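Local coordinates for terminal oxygenase component of carbazole 1,9a-dioxygenase (Sphingomonas, PDB 3GKQ), which probably dihydroxylates carbazole at its angular position, as a Rieske non-heme iron oxygenase that receives electrons through its [2Fe-2S] cluster, at residues A[276-286]-A[296-304]. Numbering follows the deposited sequence.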
loop_
_atom_site.group_PDB
_atom_site.type_symbol
_atom_site.label_atom_id
_atom_site.label_comp_id
_atom_site.label_asym_id
_atom_site.label_seq_id
_atom_site.Cartn_x
_atom_site.Cartn_y
_atom_site.Cartn_z
ATOM N N PHE A 276 -18.822 -16.222 32.485
ATOM C CA PHE A 276 -19.077 -15.087 31.604
ATOM C C PHE A 276 -19.622 -15.601 30.278
ATOM O O PHE A 276 -19.217 -16.666 29.809
ATOM C CB PHE A 276 -17.772 -14.306 31.382
ATOM C CG PHE A 276 -17.971 -12.954 30.765
ATOM C CD1 PHE A 276 -18.073 -12.810 29.384
ATOM C CD2 PHE A 276 -18.132 -11.830 31.571
ATOM C CE1 PHE A 276 -18.330 -11.567 28.816
ATOM C CE2 PHE A 276 -18.392 -10.576 31.010
ATOM C CZ PHE A 276 -18.495 -10.446 29.634
ATOM N N PRO A 277 -20.549 -14.858 29.651
ATOM C CA PRO A 277 -21.146 -13.578 30.056
ATOM C C PRO A 277 -22.317 -13.746 31.031
ATOM O O PRO A 277 -23.115 -12.829 31.228
ATOM C CB PRO A 277 -21.599 -12.991 28.730
ATOM C CG PRO A 277 -22.099 -14.214 28.016
ATOM C CD PRO A 277 -21.015 -15.241 28.304
ATOM N N ASP A 278 -22.413 -14.928 31.627
ATOM C CA ASP A 278 -23.478 -15.229 32.574
ATOM C C ASP A 278 -22.951 -16.256 33.558
ATOM O O ASP A 278 -22.051 -17.033 33.232
ATOM C CB ASP A 278 -24.706 -15.778 31.831
ATOM C CG ASP A 278 -25.893 -16.018 32.756
ATOM O OD1 ASP A 278 -25.941 -17.081 33.416
ATOM O OD2 ASP A 278 -26.768 -15.131 32.830
ATOM N N PRO A 279 -23.486 -16.264 34.789
ATOM C CA PRO A 279 -23.036 -17.222 35.801
ATOM C C PRO A 279 -23.129 -18.678 35.342
ATOM O O PRO A 279 -22.480 -19.555 35.911
ATOM C CB PRO A 279 -23.958 -16.922 36.983
ATOM C CG PRO A 279 -24.168 -15.446 36.860
ATOM C CD PRO A 279 -24.413 -15.278 35.374
ATOM N N THR A 280 -23.932 -18.935 34.315
ATOM C CA THR A 280 -24.096 -20.298 33.808
ATOM C C THR A 280 -23.221 -20.582 32.590
ATOM O O THR A 280 -23.344 -21.640 31.972
ATOM C CB THR A 280 -25.553 -20.570 33.398
ATOM O OG1 THR A 280 -25.901 -19.718 32.297
ATOM C CG2 THR A 280 -26.503 -20.300 34.571
ATOM N N LEU A 281 -22.342 -19.645 32.248
ATOM C CA LEU A 281 -21.481 -19.814 31.082
ATOM C C LEU A 281 -20.013 -19.521 31.358
ATOM O O LEU A 281 -19.670 -18.860 32.335
ATOM C CB LEU A 281 -21.961 -18.902 29.952
ATOM C CG LEU A 281 -23.403 -19.093 29.477
ATOM C CD1 LEU A 281 -23.770 -17.994 28.492
ATOM C CD2 LEU A 281 -23.546 -20.466 28.842
ATOM N N THR A 282 -19.153 -20.032 30.483
ATOM C CA THR A 282 -17.717 -19.812 30.582
ATOM C C THR A 282 -17.239 -19.413 29.193
ATOM O O THR A 282 -17.565 -20.072 28.205
ATOM C CB THR A 282 -16.964 -21.085 31.025
ATOM O OG1 THR A 282 -17.356 -21.437 32.356
ATOM C CG2 THR A 282 -15.457 -20.846 31.005
ATOM N N GLN A 283 -16.477 -18.330 29.113
ATOM C CA GLN A 283 -15.986 -17.875 27.824
ATOM C C GLN A 283 -14.508 -18.189 27.612
ATOM O O GLN A 283 -13.681 -17.993 28.506
ATOM C CB GLN A 283 -16.226 -16.376 27.668
ATOM C CG GLN A 283 -15.908 -15.863 26.272
ATOM C CD GLN A 283 -16.459 -14.478 26.029
ATOM O OE1 GLN A 283 -17.577 -14.169 26.435
ATOM N NE2 GLN A 283 -15.684 -13.636 25.351
ATOM N N PHE A 284 -14.197 -18.680 26.416
ATOM C CA PHE A 284 -12.834 -19.033 26.025
ATOM C C PHE A 284 -12.509 -18.239 24.759
ATOM O O PHE A 284 -13.315 -18.207 23.826
ATOM C CB PHE A 284 -12.746 -20.529 25.713
ATOM C CG PHE A 284 -13.154 -21.421 26.857
ATOM C CD1 PHE A 284 -12.228 -21.820 27.816
ATOM C CD2 PHE A 284 -14.463 -21.888 26.957
ATOM C CE1 PHE A 284 -12.596 -22.674 28.857
ATOM C CE2 PHE A 284 -14.841 -22.741 27.996
ATOM C CZ PHE A 284 -13.904 -23.137 28.946
ATOM N N GLU A 285 -11.341 -17.602 24.719
ATOM C CA GLU A 285 -10.956 -16.818 23.545
ATOM C C GLU A 285 -9.560 -17.148 23.031
ATOM O O GLU A 285 -8.623 -17.299 23.813
ATOM C CB GLU A 285 -10.984 -15.318 23.851
ATOM C CG GLU A 285 -12.267 -14.791 24.448
ATOM C CD GLU A 285 -12.327 -13.275 24.408
ATOM O OE1 GLU A 285 -11.288 -12.624 24.667
ATOM O OE2 GLU A 285 -13.414 -12.735 24.120
ATOM N N TRP A 286 -9.436 -17.245 21.709
ATOM C CA TRP A 286 -8.159 -17.503 21.044
ATOM C C TRP A 286 -7.849 -16.280 20.185
ATOM O O TRP A 286 -8.758 -15.606 19.699
ATOM C CB TRP A 286 -8.245 -18.732 20.131
ATOM C CG TRP A 286 -7.959 -20.052 20.800
ATOM C CD1 TRP A 286 -6.767 -20.714 20.831
ATOM C CD2 TRP A 286 -8.893 -20.879 21.508
ATOM N NE1 TRP A 286 -6.898 -21.906 21.507
ATOM C CE2 TRP A 286 -8.196 -22.032 21.935
ATOM C CE3 TRP A 286 -10.255 -20.757 21.823
ATOM C CZ2 TRP A 286 -8.811 -23.060 22.658
ATOM C CZ3 TRP A 286 -10.869 -21.777 22.544
ATOM C CH2 TRP A 286 -10.144 -22.914 22.952
ATOM N N LEU A 296 -6.936 -14.193 14.127
ATOM C CA LEU A 296 -8.274 -14.752 14.091
ATOM C C LEU A 296 -8.769 -14.724 15.537
ATOM O O LEU A 296 -8.224 -15.406 16.401
ATOM C CB LEU A 296 -8.215 -16.190 13.565
ATOM C CG LEU A 296 -9.489 -16.977 13.241
ATOM C CD1 LEU A 296 -10.209 -17.331 14.521
ATOM C CD2 LEU A 296 -10.380 -16.162 12.305
ATOM N N TYR A 297 -9.780 -13.904 15.795
ATOM C CA TYR A 297 -10.354 -13.790 17.130
ATOM C C TYR A 297 -11.480 -14.818 17.230
ATOM O O TYR A 297 -12.539 -14.656 16.629
ATOM C CB TYR A 297 -10.873 -12.363 17.341
ATOM C CG TYR A 297 -11.635 -12.128 18.628
ATOM C CD1 TYR A 297 -11.212 -12.697 19.830
ATOM C CD2 TYR A 297 -12.759 -11.299 18.649
ATOM C CE1 TYR A 297 -11.884 -12.446 21.024
ATOM C CE2 TYR A 297 -13.444 -11.037 19.842
ATOM C CZ TYR A 297 -12.997 -11.614 21.025
ATOM O OH TYR A 297 -13.647 -11.345 22.208
ATOM N N LEU A 298 -11.219 -15.887 17.977
ATOM C CA LEU A 298 -12.164 -16.988 18.163
ATOM C C LEU A 298 -12.821 -16.867 19.539
ATOM O O LEU A 298 -12.132 -16.876 20.558
ATOM C CB LEU A 298 -11.413 -18.319 18.082
ATOM C CG LEU A 298 -11.996 -19.561 17.397
ATOM C CD1 LEU A 298 -11.559 -20.783 18.193
ATOM C CD2 LEU A 298 -13.509 -19.506 17.314
ATOM N N GLN A 299 -14.146 -16.763 19.561
ATOM C CA GLN A 299 -14.895 -16.633 20.812
ATOM C C GLN A 299 -15.745 -17.870 21.055
ATOM O O GLN A 299 -16.673 -18.133 20.297
ATOM C CB GLN A 299 -15.825 -15.426 20.745
ATOM C CG GLN A 299 -15.140 -14.095 20.584
ATOM C CD GLN A 299 -16.113 -13.004 20.200
ATOM O OE1 GLN A 299 -16.593 -12.956 19.065
ATOM N NE2 GLN A 299 -16.422 -12.126 21.150
ATOM N N MET A 300 -15.436 -18.618 22.110
ATOM C CA MET A 300 -16.196 -19.822 22.428
ATOM C C MET A 300 -16.922 -19.669 23.759
ATOM O O MET A 300 -16.376 -19.120 24.719
ATOM C CB MET A 300 -15.276 -21.048 22.524
ATOM C CG MET A 300 -14.290 -21.227 21.371
ATOM S SD MET A 300 -15.052 -21.249 19.755
ATOM C CE MET A 300 -15.895 -22.844 19.798
ATOM N N LEU A 301 -18.161 -20.149 23.808
ATOM C CA LEU A 301 -18.949 -20.114 25.033
ATOM C C LEU A 301 -19.260 -21.557 25.404
ATOM O O LEU A 301 -19.712 -22.343 24.568
ATOM C CB LEU A 301 -20.254 -19.334 24.839
ATOM C CG LEU A 301 -20.136 -17.814 24.685
ATOM C CD1 LEU A 301 -21.523 -17.204 24.693
ATOM C CD2 LEU A 301 -19.300 -17.229 25.821
ATOM N N GLY A 302 -18.994 -21.910 26.653
ATOM C CA GLY A 302 -19.255 -23.267 27.084
ATOM C C GLY A 302 -20.221 -23.336 28.248
ATOM O O GLY A 302 -20.293 -22.415 29.066
ATOM N N ARG A 303 -20.974 -24.428 28.308
ATOM C CA ARG A 303 -21.930 -24.648 29.387
ATOM C C ARG A 303 -21.983 -26.126 29.723
ATOM O O ARG A 303 -22.138 -26.969 28.837
ATOM C CB ARG A 303 -23.333 -24.176 28.997
ATOM C CG ARG A 303 -24.407 -24.600 30.004
ATOM C CD ARG A 303 -25.792 -24.111 29.613
ATOM N NE ARG A 303 -25.949 -22.682 29.858
ATOM C CZ ARG A 303 -26.977 -21.957 29.427
ATOM N NH1 ARG A 303 -27.949 -22.527 28.722
ATOM N NH2 ARG A 303 -27.033 -20.659 29.702
ATOM N N ARG A 304 -21.841 -26.434 31.006
ATOM C CA ARG A 304 -21.893 -27.812 31.474
ATOM C C ARG A 304 -23.310 -28.330 31.215
ATOM O O ARG A 304 -24.286 -27.723 31.655
ATOM C CB ARG A 304 -21.568 -27.862 32.969
ATOM C CG ARG A 304 -21.791 -29.214 33.608
ATOM C CD ARG A 304 -21.358 -29.229 35.068
ATOM N NE ARG A 304 -21.632 -30.523 35.687
ATOM C CZ ARG A 304 -21.247 -30.863 36.914
ATOM N NH1 ARG A 304 -20.565 -30.003 37.661
ATOM N NH2 ARG A 304 -21.541 -32.068 37.395
#
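Arg303 runs alongside Thr280 and crosses Leu281, in the turn that leads into strand 282-286. Its CB lies 3.7 Å from Leu281 CD2. With CG anti to the backbone N (chi1 170°), that atom comes beside Thr280 O. A bend at chi3 then turns the guanidinium group so that Thr280 O sits in plane at its edge, while NE packs 3.4 Å from Leu281 CD2. At the tip, NH2 donates to Thr280 OG1 over 3.0 Å, a bent bond (138° at the hydrogen) tilted from the guanidinium plane, and it also forms a salt bridge with Glu317. Thr280 is itself fixed by Asp278 OD1, which accepts from both its backbone N and OG1, the former closing an Asx turn. A leucine in place of Arg303 would probably leave Glu317 without its charged mate and Thr280 OG1 without this donor.

Beyond the turn, six backbone bonds pair Thr282 with Gly302, Phe284 with Met300, and Trp286 with Leu298. On their face, Trp286 CZ3 lies 3.7 Å from Met300 CG; on the other, Leu301 CD2 meets Pro277 CD at 3.6 Å. There too, the Glu285 carboxylate meets the Tyr297 ring at its edge, the two planes 89° apart. This antiparallel beta hairpin belongs to the central sheet of the oxygenase catalytic domain, with the side chain of Glu285 about 6 Å from the bound iron(II) ion, which His186, His190 and Asp334 ligate.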